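Local coordinates for protein putative sortase (Streptococcus pneumoniae, PDB 2W1K) that probably acts as a class C sortase, a cysteine transpeptidase that links pilin subunits covalently during assembly of the pneumococcal pilus fibre, at residues A[28-31]-A[32-36]; A[19-22]-A[23-27]; A[120-123]-A[124-127]. All coordinates share one frame; numbering follows the deposited sequence.

How the contacts relate
After helix 5-15 the chain enters helix 18-34, which carries contact 2 (19-27) and then contact 1 (28-36, running past the last turn), their centres about 14 Å apart. Each closes little more than a helical turn, so neither encloses nor crosses the other. Contact 2 faces the connection between strands 133-137 and 141-153; contact 1 faces the loop between strands 91-93 and 106-111. Contact 3 closes two overlapping turns much later, in the loop between strands 106-111 and 133-137, and packs on strand 168-176. Its centre lies about 30 Å from that of contact 1, across the centre of the chain.

Contact 1: A[28-31]-A[32-36]; sequences SLAY and NQRLA
Tyr31 and Arg34 meet with their flat groups nearly perpendicular: the phenol ring and the guanidinium planes are 85° apart. The guanidinium lays one face over Tyr31 CA, while its NH2 comes within 3.6 Å of Tyr31 CD2 by an oblique approach. Two torsions bring about this meeting. Tyr31 carries CG opposite its own backbone nitrogen (chi1 176°), which sends the ring out beside its carbonyl carbon, and the arginine chain folds at chi3 (-65°), which turns the guanidinium back along the helix. There NH1 also lies 3.9 Å from Ala30 CB.

The tyrosine has two further neighbours across the contact. Asn32 OD1 sits at the ring edge, near the ring plane, 3.5 Å from Tyr31 CD1. Leu35 CD2 reaches Tyr31 CE1 at 4.2 Å, an apolar touch one turn further on.

Beneath these side chains the helical backbone sets the spacing. Asn32 N donates to Ser28 O at 2.9 Å, Gln33 N to Leu29 O and Arg34 N to Ala30 O, all four residues apart; weaker bonds reach back three residues from Gln33 and Arg34. On the exposed flank, a water donates to Gln33 OE1 at 2.8 Å and weakly to Leu29 O.

The polar ends of Tyr31, Asn32 and Arg34 find partners in other parts of the chain. Tyr31 OH bonds Asp95 OD1 and Gly96 N, Asn32 OD1 accepts from Leu99 N, and Arg34 NH2 donates to Tyr54 O, while the Tyr54 ring lies almost parallel to that of Tyr31. With Ser28 OG bonded to Tyr64 OH just ahead of strand 65-69, this last part of helix 18-34 is joined to that strand's entrance and to the loop between strands 91-93 and 106-111.

Contact 2: A[19-22]-A[23-27]; sequences EMYQ and EQQNH
One turn of helix 18-34 lays the Gln25 side chain on the ring of Tyr21, an i to i+4 pairing along a single helix. Gln25 CG stands over a ring face, 3.7 Å from the centroid and 18° off the normal, which meets the geometry of a CH-pi contact. The closest ring atom is Tyr21 CZ, 3.5 Å from Gln25 CG. Beyond CG the amide runs outward over the CZ-OH end of the tyrosine, Gln25 CD 3.5 Å from Tyr21 OH, its plane only 9° from that of the ring, so the two flat groups stack; Gln25 NE2 lies 3.6 Å from Tyr21 CE1. A bend at chi2 of Gln25 (-79°) turns the amide to run near-parallel to the ring, above its hydroxyl end.

Both polar ends have partners outside this turn. Tyr21 OH is hydrogen-bonded to Glu141 OE1, and Gln25 NE2 donates to a sulfonate oxygen of a bound MES molecule, probably taken up from the crystallisation liquor.

The backbone bonds are short and regular: Gln25 N reaches Tyr21 O at 2.8 Å, and Glu23 N, Gln24 N and Asn26 N bind Glu19 O, Met20 O and Gln22 O in the same pattern. A water adds a second donor to Met20 O at 2.9 Å. It also donates to Glu23 OE1 at 3.3 Å and weakly accepts from Gln24 NE2, spanning three residues on the helix surface. Met20 N is itself bonded to Thr17 OG1, just ahead of the helix.

The i to i+4 spacing that brings the side chains together is that of an alpha helix, here with Tyr21 resting on Asn138 and Gln140, between strands 133-137 and 141-153.

Contact 3: A[120-123]-A[124-127]; sequences VFFR and HLDQ
Leu125 leans back onto Phe122 atom by atom. Its CB stands 4.0 Å from the carbonyl oxygen of Phe122, and CG comes nearer to the phenylalanine, 3.8 Å from Phe122 CB. That CG lies opposite the leucine's own carbonyl carbon, beside the backbone nitrogen (chi1 -81°), which points the branches back at the phenylalanine. At the tip the branches part: CD1 lies over a ring face, 3.6 Å from Phe122 CG, offset toward the rim and 26° off the normal from the centroid, while CD2 passes Phe122 CD1 at a longer range. The CD1 geometry is that of a CH-pi contact. Both side chains are buried and also touch Leu172 and Thr174 of strand 168-176, so the pair packs this loop on the sheet of the sortase domain.

The backbone forms two overlapping beta turns, a type II' from Val120 to Arg123 and a type I from Phe122 to Leu125, the second running into a short 3-10 segment. Phe121, at the second position of the first turn, has the positive phi (48°) that type II' requires. The type I turn is closed by Leu125 N donating to Phe122 O at 3.3 Å; this N-H is almost straight on the oxygen but arrives from above the carbonyl plane. A water bridges the turns, donating to Phe121 O at 2.8 Å and accepting from His124 N at 2.9 Å.

On the other flank, the imidazole of His124 has Arg123 CB centred over one face, a second CH-pi contact, and the two side chains run alongside each other. Val120 CG1 approaches the same ring obliquely, 3.6 Å from His124 CD2. Arg114 grips the end of the turn twice: its NH2 forms a salt bridge with Asp126 OD1, and its NE donates to Arg123 O.

Contact 1: A[28-31]-A[32-36]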
loop_
_atom_site.group_PDB
_atom_site.type_symbol
_atom_site.label_atom_id
_atom_site.label_comp_id
_atom_site.label_asym_id
_atom_site.label_seq_id
_atom_site.Cartn_x
_atom_site.Cartn_y
_atom_site.Cartn_z
ATOM N N SER A 28 4.208 -9.090 10.570
ATOM C CA SER A 28 4.510 -7.791 9.997
ATOM C C SER A 28 5.439 -6.957 10.910
ATOM O O SER A 28 6.349 -6.237 10.431
ATOM C CB SER A 28 3.193 -6.959 9.766
ATOM O OG SER A 28 2.310 -7.622 8.834
ATOM N N LEU A 29 5.147 -6.965 12.210
ATOM C CA LEU A 29 6.095 -6.317 13.148
ATOM C C LEU A 29 7.524 -6.846 12.904
ATOM O O LEU A 29 8.425 -6.039 12.827
ATOM C CB LEU A 29 5.740 -6.633 14.631
ATOM C CG LEU A 29 6.556 -5.855 15.649
ATOM C CD1 LEU A 29 6.454 -4.338 15.428
ATOM C CD2 LEU A 29 6.022 -6.283 17.077
ATOM N N ALA A 30 7.695 -8.195 12.843
ATOM C CA ALA A 30 8.970 -8.889 12.633
ATOM C C ALA A 30 9.601 -8.421 11.382
ATOM O O ALA A 30 10.826 -8.140 11.312
ATOM C CB ALA A 30 8.801 -10.436 12.515
ATOM N N TYR A 31 8.798 -8.353 10.329
ATOM C CA TYR A 31 9.375 -7.872 9.111
ATOM C C TYR A 31 9.883 -6.420 9.277
ATOM O O TYR A 31 10.980 -6.058 8.764
ATOM C CB TYR A 31 8.297 -7.873 8.056
ATOM C CG TYR A 31 8.750 -7.290 6.684
ATOM C CD1 TYR A 31 8.612 -5.924 6.413
ATOM C CD2 TYR A 31 9.201 -8.140 5.647
ATOM C CE1 TYR A 31 8.965 -5.413 5.180
ATOM C CE2 TYR A 31 9.583 -7.624 4.391
ATOM C CZ TYR A 31 9.453 -6.264 4.157
ATOM O OH TYR A 31 9.787 -5.655 2.919
ATOM N N ASN A 32 9.078 -5.545 9.935
ATOM C CA ASN A 32 9.554 -4.165 10.062
ATOM C C ASN A 32 10.884 -4.112 10.864
ATOM O O ASN A 32 11.715 -3.282 10.577
ATOM C CB ASN A 32 8.452 -3.215 10.641
ATOM C CG ASN A 32 7.368 -2.893 9.607
ATOM O OD1 ASN A 32 7.436 -3.402 8.495
ATOM N ND2 ASN A 32 6.375 -2.012 9.947
ATOM N N GLN A 33 11.062 -5.020 11.846
ATOM C CA GLN A 33 12.185 -5.024 12.762
ATOM C C GLN A 33 13.409 -5.404 11.989
ATOM O O GLN A 33 14.440 -4.807 12.232
ATOM C CB GLN A 33 12.035 -6.008 13.944
ATOM C CG GLN A 33 10.833 -5.681 14.946
ATOM C CD GLN A 33 11.106 -4.605 16.068
ATOM O OE1 GLN A 33 10.583 -3.425 15.987
ATOM N NE2 GLN A 33 11.930 -4.997 17.121
ATOM N N ARG A 34 13.311 -6.334 11.012
ATOM C CA ARG A 34 14.516 -6.717 10.236
ATOM C C ARG A 34 15.044 -5.690 9.272
ATOM O O ARG A 34 16.211 -5.817 8.818
ATOM C CB ARG A 34 14.315 -7.985 9.407
ATOM C CG ARG A 34 13.768 -9.131 10.142
ATOM C CD ARG A 34 13.721 -10.423 9.376
ATOM N NE ARG A 34 12.832 -10.467 8.195
ATOM C CZ ARG A 34 11.561 -10.840 8.248
ATOM N NH1 ARG A 34 11.021 -11.140 9.441
ATOM N NH2 ARG A 34 10.851 -10.933 7.147
ATOM N N LEU A 35 14.228 -4.700 8.879
ATOM C CA LEU A 35 14.716 -3.646 7.968
ATOM C C LEU A 35 15.902 -2.782 8.427
ATOM O O LEU A 35 16.664 -2.270 7.570
ATOM C CB LEU A 35 13.601 -2.648 7.708
ATOM C CG LEU A 35 12.365 -3.171 7.007
ATOM C CD1 LEU A 35 11.357 -1.999 6.957
ATOM C CD2 LEU A 35 12.761 -3.691 5.621
ATOM N N ALA A 36 16.069 -2.523 9.723
ATOM C CA ALA A 36 17.400 -1.878 10.099
ATOM C C ALA A 36 18.601 -2.545 9.282
ATOM O O ALA A 36 19.276 -1.878 8.429
ATOM C CB ALA A 36 17.686 -1.853 11.679
HETATM O O HOH W 1 8.926 -2.813 13.844
#

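Contact 2: A[19-22]-A[23-27]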
loop_
_atom_site.group_PDB
_atom_site.type_symbol
_atom_site.label_atom_id
_atom_site.label_comp_id
_atom_site.label_asym_id
_atom_site.label_seq_id
_atom_site.Cartn_x
_atom_site.Cartn_y
_atom_site.Cartn_z
ATOM N N GLU A 19 -7.254 -15.060 14.930
ATOM C CA GLU A 19 -5.971 -15.765 14.991
ATOM C C GLU A 19 -5.122 -15.469 13.780
ATOM O O GLU A 19 -3.956 -15.116 13.955
ATOM C CB GLU A 19 -6.241 -17.253 15.140
ATOM C CG GLU A 19 -5.044 -18.142 15.403
ATOM C CD GLU A 19 -5.437 -19.613 15.408
ATOM O OE1 GLU A 19 -5.629 -20.203 14.316
ATOM O OE2 GLU A 19 -5.590 -20.195 16.512
ATOM N N MET A 20 -5.673 -15.546 12.566
ATOM C CA MET A 20 -4.942 -15.088 11.397
ATOM C C MET A 20 -4.472 -13.591 11.460
ATOM O O MET A 20 -3.365 -13.255 11.099
ATOM C CB MET A 20 -5.740 -15.361 10.137
ATOM C CG MET A 20 -5.748 -16.827 9.807
ATOM S SD MET A 20 -7.168 -17.143 8.666
ATOM C CE MET A 20 -7.460 -18.951 8.766
ATOM N N TYR A 21 -5.296 -12.724 11.992
ATOM C CA TYR A 21 -5.032 -11.352 11.993
ATOM C C TYR A 21 -3.854 -11.125 12.964
ATOM O O TYR A 21 -2.914 -10.327 12.690
ATOM C CB TYR A 21 -6.303 -10.608 12.501
ATOM C CG TYR A 21 -6.025 -9.181 13.055
ATOM C CD1 TYR A 21 -5.865 -8.083 12.201
ATOM C CD2 TYR A 21 -5.858 -8.959 14.431
ATOM C CE1 TYR A 21 -5.570 -6.803 12.723
ATOM C CE2 TYR A 21 -5.537 -7.709 14.940
ATOM C CZ TYR A 21 -5.440 -6.624 14.103
ATOM O OH TYR A 21 -5.194 -5.352 14.661
ATOM N N GLN A 22 -3.903 -11.775 14.105
ATOM C CA GLN A 22 -2.829 -11.552 15.112
ATOM C C GLN A 22 -1.462 -12.139 14.616
ATOM O O GLN A 22 -0.359 -11.601 14.895
ATOM C CB GLN A 22 -3.201 -12.177 16.482
ATOM C CG GLN A 22 -2.315 -11.700 17.649
ATOM C CD GLN A 22 -2.285 -10.173 17.834
ATOM O OE1 GLN A 22 -1.211 -9.568 17.748
ATOM N NE2 GLN A 22 -3.454 -9.542 18.038
ATOM N N GLU A 23 -1.550 -13.245 13.883
ATOM C CA GLU A 23 -0.378 -13.768 13.273
ATOM C C GLU A 23 0.173 -12.799 12.159
ATOM O O GLU A 23 1.382 -12.552 12.086
ATOM C CB GLU A 23 -0.692 -15.141 12.723
ATOM C CG GLU A 23 0.455 -15.755 12.055
ATOM C CD GLU A 23 0.126 -17.159 11.516
ATOM O OE1 GLU A 23 -1.076 -17.435 11.153
ATOM O OE2 GLU A 23 1.068 -17.984 11.437
ATOM N N GLN A 24 -0.694 -12.191 11.343
ATOM C CA GLN A 24 -0.190 -11.183 10.377
ATOM C C GLN A 24 0.375 -9.952 11.076
ATOM O O GLN A 24 1.299 -9.332 10.562
ATOM C CB GLN A 24 -1.283 -10.670 9.415
ATOM C CG GLN A 24 -1.869 -11.713 8.511
ATOM C CD GLN A 24 -0.938 -12.066 7.388
ATOM O OE1 GLN A 24 -0.863 -11.296 6.407
ATOM N NE2 GLN A 24 -0.214 -13.242 7.494
ATOM N N GLN A 25 -0.278 -9.519 12.146
ATOM C CA GLN A 25 0.262 -8.435 12.951
ATOM C C GLN A 25 1.685 -8.721 13.393
ATOM O O GLN A 25 2.639 -7.927 13.193
ATOM C CB GLN A 25 -0.702 -8.206 14.155
ATOM C CG GLN A 25 -2.049 -7.536 13.731
ATOM C CD GLN A 25 -1.923 -6.066 13.527
ATOM O OE1 GLN A 25 -1.614 -5.301 14.517
ATOM N NE2 GLN A 25 -2.170 -5.603 12.287
ATOM N N ASN A 26 1.881 -9.888 13.999
ATOM C CA ASN A 26 3.175 -10.186 14.578
ATOM C C ASN A 26 4.265 -10.450 13.490
ATOM O O ASN A 26 5.385 -10.006 13.601
ATOM C CB ASN A 26 2.989 -11.431 15.371
ATOM C CG ASN A 26 2.167 -11.196 16.678
ATOM O OD1 ASN A 26 1.772 -10.061 17.038
ATOM N ND2 ASN A 26 1.960 -12.289 17.406
ATOM N N HIS A 27 3.940 -11.195 12.431
ATOM C CA HIS A 27 4.837 -11.340 11.294
ATOM C C HIS A 27 5.190 -10.016 10.652
ATOM O O HIS A 27 6.336 -9.872 10.134
ATOM C CB HIS A 27 4.260 -12.310 10.257
ATOM C CG HIS A 27 4.120 -13.698 10.819
ATOM N ND1 HIS A 27 3.529 -14.739 10.143
ATOM C CD2 HIS A 27 4.512 -14.211 12.030
ATOM C CE1 HIS A 27 3.551 -15.828 10.901
ATOM N NE2 HIS A 27 4.150 -15.534 12.047
HETATM O O HOH W 2 -2.219 -15.064 9.181
#

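Contact 3: A[120-123]-A[124-127]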
loop_
_atom_site.group_PDB
_atom_site.type_symbol
_atom_site.label_atom_id
_atom_site.label_comp_id
_atom_site.label_asym_id
_atom_site.label_seq_id
_atom_site.Cartn_x
_atom_site.Cartn_y
_atom_site.Cartn_z
ATOM N N VAL A 120 -7.055 0.391 -14.467
ATOM C CA VAL A 120 -6.681 1.789 -14.182
ATOM C C VAL A 120 -5.587 1.931 -13.173
ATOM O O VAL A 120 -4.651 2.675 -13.389
ATOM C CB VAL A 120 -7.896 2.590 -13.790
ATOM C CG1 VAL A 120 -7.513 4.034 -13.510
ATOM C CG2 VAL A 120 -8.989 2.504 -14.958
ATOM N N PHE A 121 -5.684 1.176 -12.065
ATOM C CA PHE A 121 -4.662 1.196 -11.000
ATOM C C PHE A 121 -4.300 2.631 -10.621
ATOM O O PHE A 121 -5.231 3.451 -10.276
ATOM C CB PHE A 121 -3.414 0.386 -11.352
ATOM C CG PHE A 121 -3.632 -1.071 -11.391
ATOM C CD1 PHE A 121 -4.600 -1.667 -10.584
ATOM C CD2 PHE A 121 -2.902 -1.879 -12.256
ATOM C CE1 PHE A 121 -4.870 -3.128 -10.572
ATOM C CE2 PHE A 121 -3.073 -3.338 -12.247
ATOM C CZ PHE A 121 -4.105 -3.967 -11.417
ATOM N N PHE A 122 -3.006 2.985 -10.673
ATOM C CA PHE A 122 -2.679 4.374 -10.272
ATOM C C PHE A 122 -2.712 5.454 -11.433
ATOM O O PHE A 122 -2.023 6.507 -11.380
ATOM C CB PHE A 122 -1.337 4.331 -9.504
ATOM C CG PHE A 122 -1.453 3.786 -8.052
ATOM C CD1 PHE A 122 -2.711 3.656 -7.431
ATOM C CD2 PHE A 122 -0.300 3.482 -7.304
ATOM C CE1 PHE A 122 -2.814 3.231 -6.087
ATOM C CE2 PHE A 122 -0.354 3.066 -6.005
ATOM C CZ PHE A 122 -1.592 2.965 -5.360
ATOM N N ARG A 123 -3.416 5.149 -12.552
ATOM C CA ARG A 123 -3.401 6.092 -13.725
ATOM C C ARG A 123 -3.527 7.550 -13.247
ATOM O O ARG A 123 -2.778 8.498 -13.714
ATOM C CB ARG A 123 -4.555 5.771 -14.679
ATOM C CG ARG A 123 -4.366 6.433 -16.073
ATOM C CD ARG A 123 -5.204 5.701 -17.091
ATOM N NE ARG A 123 -4.764 4.291 -17.220
ATOM C CZ ARG A 123 -5.405 3.386 -17.960
ATOM N NH1 ARG A 123 -6.513 3.738 -18.640
ATOM N NH2 ARG A 123 -4.927 2.137 -18.044
ATOM N N HIS A 124 -4.434 7.739 -12.285
ATOM C CA HIS A 124 -4.897 9.080 -11.845
ATOM C C HIS A 124 -4.421 9.661 -10.498
ATOM O O HIS A 124 -5.007 10.615 -9.974
ATOM C CB HIS A 124 -6.426 9.100 -11.805
ATOM C CG HIS A 124 -7.061 8.686 -13.114
ATOM N ND1 HIS A 124 -6.887 9.409 -14.297
ATOM C CD2 HIS A 124 -7.886 7.647 -13.418
ATOM C CE1 HIS A 124 -7.568 8.815 -15.263
ATOM N NE2 HIS A 124 -8.156 7.736 -14.764
ATOM N N LEU A 125 -3.354 9.155 -9.946
ATOM C CA LEU A 125 -2.854 9.716 -8.695
ATOM C C LEU A 125 -2.581 11.198 -8.781
ATOM O O LEU A 125 -2.502 11.893 -7.757
ATOM C CB LEU A 125 -1.540 9.032 -8.372
ATOM C CG LEU A 125 -1.702 7.668 -7.707
ATOM C CD1 LEU A 125 -0.416 7.131 -7.087
ATOM C CD2 LEU A 125 -2.755 7.692 -6.736
ATOM N N ASP A 126 -2.356 11.700 -10.001
ATOM C CA ASP A 126 -1.936 13.142 -10.151
ATOM C C ASP A 126 -3.121 14.088 -9.844
ATOM O O ASP A 126 -2.933 15.267 -9.616
ATOM C CB ASP A 126 -1.406 13.431 -11.554
ATOM C CG ASP A 126 -2.414 13.078 -12.629
ATOM O OD1 ASP A 126 -2.748 11.906 -12.836
ATOM O OD2 ASP A 126 -2.935 13.975 -13.272
ATOM N N GLN A 127 -4.336 13.546 -9.818
ATOM C CA GLN A 127 -5.525 14.294 -9.430
ATOM C C GLN A 127 -5.793 14.567 -7.920
ATOM O O GLN A 127 -6.656 15.382 -7.604
ATOM C CB GLN A 127 -6.688 13.527 -9.958
ATOM C CG GLN A 127 -6.799 13.672 -11.438
ATOM C CD GLN A 127 -7.886 12.813 -12.029
ATOM O OE1 GLN A 127 -7.834 12.483 -13.204
ATOM N NE2 GLN A 127 -8.893 12.442 -11.209
HETATM O O HOH W 3 -5.973 6.114 -10.511
#